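Local coordinates for type VI immunity protein Atu4351 (Agrobacterium fabrum, PDB 6ITW) that probably protects its bacterium from a toxic effector of its own type VI secretion system, as the immunity partner of an effector-immunity pair, at residues G48-C60 with F155-Q169. Sequence-based numbering, arbitrary orientation.
Sequences GLGIWKQGYFQFC and FNRLLKNLGKLQLGQ
Phe155, in the first turn of helix 155-162, brings its ring up against the hairpin turn that links strands 49-52 and 57-59, and Tyr56 meets it edge-to-face. The Tyr56 edge, led by CD1, comes down on one Phe155 face, planes at 84° and centroids 5.1 Å apart. CG of Phe155 lies anti to the backbone N (chi1 179°), which carries the ring into the turn, where CZ packs 3.6 Å from Tyr56 N. Tyr56 OH is held by the carbonyl of Ala141.

Beyond the helix, Gln58 reaches across from strand 57-59 to the type II turn at 166-169. Its amide is gripped at both ends: OE1 takes Gly168 N at 2.8 Å, in the carbonyl plane and fairly straight (163°), while NE2 gives a more bent bond to Gln169 O at 3.0 Å. Beside Gln58, on strand 49-52, CD1 of Ile51 packs against Leu165 O at 3.4 Å; the side chains of Ile51 and Leu167 slide past each other in opposite directions, CG1 to CD1 3.8 Å, and Leu167 sets CD2 against Leu49 O.

These parts are close and largely buried; the solvent side is looser. Gln54, exposed, crosses Leu159 at about a right angle, with OE1 3.6 Å from CD2, a plain van der Waals contact. Lys164 lays CG and CD along the Gln54 backbone and sends NZ to a salt bridge with Glu19. A water joins the backbones here, donating to Gln54 O and accepting from Leu165 N.

The contact joins the edge hairpin of the GAD-like domain to the Tdi1 C-terminal region: ring packing sets the helix against the turn, while the buried Gln58 amide, with backbone partners for both OE1 and NE2, probably helps hold the 166-169 turn against the strand.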
# COMPACT_ATOMS: atom_id res chain seq x y z
N GLY A 48 11.12 4.47 13.21
CA GLY A 48 11.08 3.07 12.83
C GLY A 48 9.89 2.75 11.94
O GLY A 48 9.24 3.63 11.38
N LEU A 49 9.60 1.45 11.84
CA LEU A 49 8.58 0.90 10.95
C LEU A 49 7.52 0.20 11.80
O LEU A 49 7.68 -0.99 12.11
CB LEU A 49 9.18 -0.09 9.98
CG LEU A 49 10.20 0.39 8.96
CD1 LEU A 49 10.90 -0.84 8.38
CD2 LEU A 49 9.50 1.22 7.89
N GLY A 50 6.45 0.90 12.14
CA GLY A 50 5.47 0.34 13.05
C GLY A 50 4.02 0.42 12.61
O GLY A 50 3.72 0.66 11.43
N ILE A 51 3.12 0.23 13.57
CA ILE A 51 1.69 0.06 13.33
C ILE A 51 0.94 1.28 13.85
O ILE A 51 1.30 1.84 14.90
CB ILE A 51 1.17 -1.23 14.00
CG1 ILE A 51 1.77 -2.45 13.33
CG2 ILE A 51 -0.35 -1.29 13.92
CD1 ILE A 51 1.37 -3.79 13.97
N TRP A 52 -0.08 1.71 13.11
CA TRP A 52 -1.00 2.77 13.49
C TRP A 52 -2.43 2.23 13.55
O TRP A 52 -2.76 1.24 12.89
CB TRP A 52 -0.93 3.94 12.48
CG TRP A 52 0.12 4.98 12.80
CD1 TRP A 52 0.74 5.18 14.01
CD2 TRP A 52 0.66 5.96 11.90
NE1 TRP A 52 1.64 6.23 13.91
CE2 TRP A 52 1.60 6.73 12.63
CE3 TRP A 52 0.44 6.27 10.55
CZ2 TRP A 52 2.32 7.78 12.05
CZ3 TRP A 52 1.15 7.31 9.98
CH2 TRP A 52 2.09 8.05 10.73
N LYS A 53 -3.27 2.89 14.36
CA LYS A 53 -4.72 2.61 14.41
C LYS A 53 -5.02 1.12 14.58
O LYS A 53 -5.93 0.57 13.97
CB LYS A 53 -5.42 3.16 13.17
CG LYS A 53 -5.21 4.66 12.93
CD LYS A 53 -6.19 5.47 13.73
CE LYS A 53 -7.61 5.37 13.16
NZ LYS A 53 -8.64 5.30 14.26
N GLN A 54 -4.19 0.45 15.36
CA GLN A 54 -4.42 -0.95 15.73
C GLN A 54 -4.34 -1.89 14.52
O GLN A 54 -4.97 -2.95 14.50
CB GLN A 54 -5.75 -1.09 16.46
CG GLN A 54 -5.86 -0.24 17.75
CD GLN A 54 -7.15 -0.53 18.50
OE1 GLN A 54 -7.35 -1.64 19.00
NE2 GLN A 54 -8.04 0.46 18.55
N GLY A 55 -3.55 -1.53 13.51
CA GLY A 55 -3.36 -2.37 12.34
C GLY A 55 -4.02 -1.86 11.09
O GLY A 55 -3.90 -2.49 10.04
N TYR A 56 -4.71 -0.72 11.16
CA TYR A 56 -5.36 -0.15 9.98
C TYR A 56 -4.34 0.25 8.92
O TYR A 56 -4.66 0.28 7.72
CB TYR A 56 -6.20 1.05 10.41
CG TYR A 56 -7.22 1.52 9.42
CD1 TYR A 56 -8.52 1.00 9.42
CD2 TYR A 56 -6.91 2.52 8.50
CE1 TYR A 56 -9.47 1.44 8.52
CE2 TYR A 56 -7.85 2.98 7.60
CZ TYR A 56 -9.13 2.43 7.61
OH TYR A 56 -10.07 2.88 6.71
N PHE A 57 -3.11 0.57 9.34
CA PHE A 57 -1.99 0.83 8.45
C PHE A 57 -0.72 0.43 9.19
O PHE A 57 -0.63 0.54 10.41
CB PHE A 57 -1.94 2.31 8.00
CG PHE A 57 -0.81 2.62 7.02
CD1 PHE A 57 -1.00 2.49 5.64
CD2 PHE A 57 0.42 3.07 7.48
CE1 PHE A 57 0.02 2.80 4.74
CE2 PHE A 57 1.45 3.37 6.59
CZ PHE A 57 1.26 3.24 5.22
N GLN A 58 0.26 -0.08 8.46
CA GLN A 58 1.56 -0.39 9.02
C GLN A 58 2.61 -0.02 7.99
O GLN A 58 2.35 -0.07 6.79
CB GLN A 58 1.69 -1.87 9.39
CG GLN A 58 1.63 -2.81 8.21
CD GLN A 58 1.51 -4.25 8.63
OE1 GLN A 58 2.51 -4.97 8.71
NE2 GLN A 58 0.27 -4.69 8.92
N PHE A 59 3.78 0.39 8.47
CA PHE A 59 4.89 0.70 7.58
C PHE A 59 5.72 -0.55 7.40
O PHE A 59 5.75 -1.44 8.26
CB PHE A 59 5.77 1.82 8.14
CG PHE A 59 5.10 3.15 8.19
CD1 PHE A 59 4.36 3.53 9.32
CD2 PHE A 59 5.21 4.04 7.13
CE1 PHE A 59 3.73 4.79 9.38
CE2 PHE A 59 4.59 5.29 7.18
CZ PHE A 59 3.85 5.66 8.32
N CYS A 60 6.40 -0.61 6.26
CA CYS A 60 7.21 -1.78 5.92
C CYS A 60 8.53 -1.33 5.31
O CYS A 60 8.65 -0.23 4.77
CB CYS A 60 6.47 -2.71 4.94
SG CYS A 60 6.14 -2.01 3.27
N PHE A 155 -13.04 -3.73 8.71
CA PHE A 155 -11.90 -3.66 9.63
C PHE A 155 -12.32 -3.85 11.09
O PHE A 155 -11.75 -4.69 11.80
CB PHE A 155 -11.12 -2.35 9.49
CG PHE A 155 -9.96 -2.27 10.46
CD1 PHE A 155 -8.79 -3.00 10.23
CD2 PHE A 155 -10.04 -1.50 11.62
CE1 PHE A 155 -7.72 -2.95 11.12
CE2 PHE A 155 -8.97 -1.45 12.51
CZ PHE A 155 -7.81 -2.17 12.27
N ASN A 156 -13.29 -3.06 11.57
CA ASN A 156 -13.64 -3.10 13.00
C ASN A 156 -14.06 -4.50 13.44
O ASN A 156 -13.60 -5.00 14.48
CB ASN A 156 -14.74 -2.09 13.30
CG ASN A 156 -14.23 -0.67 13.23
OD1 ASN A 156 -13.03 -0.43 13.23
ND2 ASN A 156 -15.15 0.27 13.13
N ARG A 157 -14.92 -5.16 12.66
CA ARG A 157 -15.30 -6.52 13.02
C ARG A 157 -14.10 -7.46 12.98
O ARG A 157 -13.99 -8.36 13.83
CB ARG A 157 -16.41 -7.02 12.09
CG ARG A 157 -17.75 -6.29 12.28
CD ARG A 157 -18.80 -6.80 11.28
NE ARG A 157 -18.60 -6.19 9.97
CZ ARG A 157 -18.95 -6.75 8.81
NH1 ARG A 157 -19.49 -7.96 8.78
NH2 ARG A 157 -18.72 -6.10 7.68
N LEU A 158 -13.19 -7.27 12.02
CA LEU A 158 -12.04 -8.17 11.96
C LEU A 158 -11.08 -7.93 13.12
O LEU A 158 -10.55 -8.88 13.71
CB LEU A 158 -11.33 -8.03 10.61
CG LEU A 158 -12.10 -8.52 9.39
CD1 LEU A 158 -11.22 -8.33 8.17
CD2 LEU A 158 -12.56 -10.01 9.51
N LEU A 159 -10.86 -6.66 13.48
CA LEU A 159 -10.09 -6.35 14.68
C LEU A 159 -10.65 -7.10 15.89
O LEU A 159 -9.93 -7.88 16.53
CB LEU A 159 -10.10 -4.84 14.92
CG LEU A 159 -9.34 -4.39 16.18
CD1 LEU A 159 -7.90 -4.90 16.18
CD2 LEU A 159 -9.40 -2.87 16.28
N LYS A 160 -11.94 -6.92 16.17
CA LYS A 160 -12.57 -7.58 17.32
C LYS A 160 -12.51 -9.10 17.23
O LYS A 160 -12.11 -9.77 18.18
CB LYS A 160 -14.02 -7.12 17.46
CG LYS A 160 -14.84 -8.01 18.39
CD LYS A 160 -16.24 -7.47 18.58
CE LYS A 160 -17.15 -8.50 19.23
NZ LYS A 160 -18.55 -7.98 19.27
N ASN A 161 -12.91 -9.69 16.10
CA ASN A 161 -13.03 -11.15 16.06
C ASN A 161 -11.74 -11.89 15.75
O ASN A 161 -11.62 -13.07 16.09
CB ASN A 161 -14.10 -11.57 15.05
CG ASN A 161 -15.47 -10.97 15.36
OD1 ASN A 161 -16.06 -10.29 14.53
ND2 ASN A 161 -15.97 -11.21 16.58
N LEU A 162 -10.76 -11.26 15.07
CA LEU A 162 -9.51 -11.95 14.81
C LEU A 162 -8.35 -11.43 15.65
O LEU A 162 -7.30 -12.09 15.70
CB LEU A 162 -9.14 -11.87 13.32
CG LEU A 162 -10.16 -12.48 12.35
CD1 LEU A 162 -9.81 -12.10 10.91
CD2 LEU A 162 -10.23 -13.99 12.50
N GLY A 163 -8.51 -10.30 16.33
CA GLY A 163 -7.43 -9.68 17.07
C GLY A 163 -6.59 -8.77 16.20
O GLY A 163 -6.74 -8.69 14.98
N LYS A 164 -5.68 -8.06 16.86
CA LYS A 164 -4.85 -7.07 16.18
C LYS A 164 -3.81 -7.74 15.29
O LYS A 164 -3.24 -8.78 15.64
CB LYS A 164 -4.16 -6.19 17.22
CG LYS A 164 -3.38 -5.03 16.66
CD LYS A 164 -3.16 -3.96 17.71
CE LYS A 164 -2.24 -4.42 18.82
NZ LYS A 164 -2.20 -3.37 19.88
N LEU A 165 -3.56 -7.15 14.13
CA LEU A 165 -2.49 -7.67 13.28
C LEU A 165 -1.13 -7.42 13.94
O LEU A 165 -0.87 -6.35 14.51
CB LEU A 165 -2.53 -7.02 11.89
CG LEU A 165 -3.69 -7.37 10.96
CD1 LEU A 165 -3.73 -6.39 9.80
CD2 LEU A 165 -3.62 -8.82 10.46
N GLN A 166 -0.26 -8.43 13.86
CA GLN A 166 1.16 -8.26 14.14
C GLN A 166 1.87 -7.67 12.92
O GLN A 166 1.47 -7.88 11.77
CB GLN A 166 1.78 -9.61 14.51
CG GLN A 166 1.33 -10.12 15.89
CD GLN A 166 1.25 -11.64 15.98
OE1 GLN A 166 2.14 -12.35 15.49
NE2 GLN A 166 0.19 -12.14 16.62
N LEU A 167 2.96 -6.93 13.18
CA LEU A 167 3.71 -6.31 12.10
C LEU A 167 4.11 -7.38 11.09
O LEU A 167 4.65 -8.42 11.46
CB LEU A 167 4.96 -5.59 12.62
CG LEU A 167 5.69 -4.69 11.60
CD1 LEU A 167 4.97 -3.35 11.41
CD2 LEU A 167 7.15 -4.45 11.93
N GLY A 168 3.81 -7.14 9.82
CA GLY A 168 4.07 -8.11 8.79
C GLY A 168 2.95 -9.09 8.51
O GLY A 168 3.17 -10.05 7.76
N GLN A 169 1.75 -8.88 9.08
CA GLN A 169 0.55 -9.61 8.69
C GLN A 169 -0.51 -8.70 8.10
O GLN A 169 -0.48 -7.48 8.30
CB GLN A 169 -0.09 -10.32 9.87
CG GLN A 169 0.77 -11.32 10.58
CD GLN A 169 0.02 -11.85 11.78
OE1 GLN A 169 -0.61 -11.08 12.53
NE2 GLN A 169 0.03 -13.17 11.94
O HOH W 1 -5.38 -5.10 12.89